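Local coordinates for hemoglobin subunit alpha (Isurus oxyrinchus, PDB 3MKB), which carries haem as the alpha subunit of the four-chain shark haemoglobin and probably binds oxygen reversibly for transport in the blood, at residues 26-31 against 99-104. Sequence-based numbering, arbitrary orientation.
Sequences AEALAR and PMLSEC
Ala28 meets Cys104 where helix 21-35 crosses helix 97-112, the B and G helices of the globin fold. Their CA atoms are 5.0 Å apart, and the axes of the two segments come within 8.5 Å, with 123° between their directions. Small side chains let the backbones approach: Ala28 O lies 3.3 Å from Cys104 CB, and Ala28 CB touches Cys104 O at 3.9 Å. Ala28 CB also touches Leu101 CD1. Next, Leu29 CD2 packs against both methyls of Leu101, at 4.2 Å from CD1. Leu101 reaches this spot with CG anti to its backbone N (chi1 -177°), and its side chain also touches the haem. Leu29 also touches Val55 and His58 of helix 53-70. Arg31 ends the series. Its CB lies 3.7 Å from Cys104 SG, and its CD rests near Cys104 O. With CG beside the backbone N (chi1 -59°), its extended chain brings the guanidinium back to Glu27. There NH2 forms a salt bridge to Glu27 OE2 (2.6 Å), in the guanidinium plane, and also bonds Phe112 O of the beta subunit. A leucine in place of Arg31 would probably cost Glu27 its salt-bridge mate, leaving it to His112, and the beta-subunit carbonyl this donor. Van der Waals contact, without hydrogen bonds, joins the two segments; Glu27 probably balances the buried arginine charge, while NH2 ties the helix to the beta subunit.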
loop_
_atom_site.group_PDB
_atom_site.type_symbol
_atom_site.label_atom_id
_atom_site.label_comp_id
_atom_site.label_asym_id
_atom_site.label_seq_id
_atom_site.Cartn_x
_atom_site.Cartn_y
_atom_site.Cartn_z
ATOM N N ALA A 26 -19.008 5.731 13.390
ATOM C CA ALA A 26 -18.176 6.544 14.269
ATOM C C ALA A 26 -16.998 5.666 14.766
ATOM O O ALA A 26 -15.880 6.118 14.870
ATOM C CB ALA A 26 -18.983 7.017 15.416
ATOM N N GLU A 27 -17.298 4.397 15.050
ATOM C CA GLU A 27 -16.297 3.482 15.605
ATOM C C GLU A 27 -15.247 3.155 14.541
ATOM O O GLU A 27 -14.047 3.132 14.810
ATOM C CB GLU A 27 -16.973 2.198 16.133
ATOM C CG GLU A 27 -15.948 1.151 16.562
ATOM C CD GLU A 27 -16.556 -0.017 17.311
ATOM O OE1 GLU A 27 -17.706 0.091 17.821
ATOM O OE2 GLU A 27 -15.889 -1.065 17.358
ATOM N N ALA A 28 -15.680 2.934 13.295
ATOM C CA ALA A 28 -14.747 2.573 12.259
ATOM C C ALA A 28 -13.830 3.771 12.005
ATOM O O ALA A 28 -12.600 3.584 11.868
ATOM C CB ALA A 28 -15.467 2.126 10.964
ATOM N N LEU A 29 -14.395 4.985 11.963
ATOM C CA LEU A 29 -13.552 6.176 11.695
ATOM C C LEU A 29 -12.602 6.398 12.903
ATOM O O LEU A 29 -11.446 6.797 12.713
ATOM C CB LEU A 29 -14.413 7.430 11.431
ATOM C CG LEU A 29 -15.137 7.561 10.070
ATOM C CD1 LEU A 29 -16.311 8.579 10.247
ATOM C CD2 LEU A 29 -14.141 7.951 8.901
ATOM N N ALA A 30 -13.081 6.152 14.118
ATOM C CA ALA A 30 -12.208 6.275 15.319
ATOM C C ALA A 30 -11.001 5.290 15.237
ATOM O O ALA A 30 -9.853 5.638 15.553
ATOM C CB ALA A 30 -13.018 6.067 16.618
ATOM N N ARG A 31 -11.275 4.066 14.796
ATOM C CA ARG A 31 -10.203 3.109 14.440
ATOM C C ARG A 31 -9.246 3.645 13.397
ATOM O O ARG A 31 -8.048 3.598 13.641
ATOM C CB ARG A 31 -10.769 1.743 14.016
ATOM C CG ARG A 31 -11.629 1.055 15.090
ATOM C CD ARG A 31 -11.971 -0.433 14.696
ATOM N NE ARG A 31 -12.859 -0.922 15.732
ATOM C CZ ARG A 31 -12.479 -1.279 16.954
ATOM N NH1 ARG A 31 -11.206 -1.323 17.276
ATOM N NH2 ARG A 31 -13.388 -1.641 17.841
ATOM N N PRO A 99 -8.789 1.797 1.281
ATOM C CA PRO A 99 -8.613 0.489 1.958
ATOM C C PRO A 99 -8.217 0.517 3.426
ATOM O O PRO A 99 -8.538 -0.439 4.145
ATOM C CB PRO A 99 -7.573 -0.216 1.107
ATOM C CG PRO A 99 -7.047 0.805 0.133
ATOM C CD PRO A 99 -7.878 1.983 0.127
ATOM N N MET A 100 -7.585 1.576 3.925
ATOM C CA MET A 100 -7.445 1.671 5.443
ATOM C C MET A 100 -8.813 1.727 6.134
ATOM O O MET A 100 -9.067 1.037 7.138
ATOM C CB MET A 100 -6.631 2.890 5.865
ATOM C CG MET A 100 -5.139 2.908 5.488
ATOM S SD MET A 100 -4.576 4.661 5.566
ATOM C CE MET A 100 -2.810 4.442 5.735
ATOM N N LEU A 101 -9.748 2.532 5.584
ATOM C CA LEU A 101 -11.037 2.614 6.217
ATOM C C LEU A 101 -11.768 1.265 6.150
ATOM O O LEU A 101 -12.453 0.885 7.115
ATOM C CB LEU A 101 -11.913 3.748 5.630
ATOM C CG LEU A 101 -13.311 3.983 6.269
ATOM C CD1 LEU A 101 -13.330 4.014 7.811
ATOM C CD2 LEU A 101 -13.985 5.257 5.687
ATOM N N SER A 102 -11.700 0.611 4.987
ATOM C CA SER A 102 -12.281 -0.714 4.835
ATOM C C SER A 102 -11.888 -1.696 5.956
ATOM O O SER A 102 -12.718 -2.395 6.533
ATOM C CB SER A 102 -11.899 -1.301 3.473
ATOM O OG SER A 102 -12.462 -0.498 2.457
ATOM N N GLU A 103 -10.606 -1.780 6.241
ATOM C CA GLU A 103 -10.149 -2.691 7.262
ATOM C C GLU A 103 -10.654 -2.317 8.664
ATOM O O GLU A 103 -10.993 -3.192 9.479
ATOM C CB GLU A 103 -8.622 -2.753 7.227
ATOM C CG GLU A 103 -8.056 -3.879 8.152
ATOM C CD GLU A 103 -8.423 -5.314 7.699
ATOM O OE1 GLU A 103 -8.383 -6.240 8.535
ATOM O OE2 GLU A 103 -8.693 -5.513 6.498
ATOM N N CYS A 104 -10.725 -1.017 8.930
ATOM C CA CYS A 104 -11.340 -0.492 10.141
ATOM C C CYS A 104 -12.854 -0.814 10.226
ATOM O O CYS A 104 -13.316 -1.078 11.289
ATOM C CB CYS A 104 -11.128 1.038 10.268
ATOM S SG CYS A 104 -9.423 1.374 10.589
#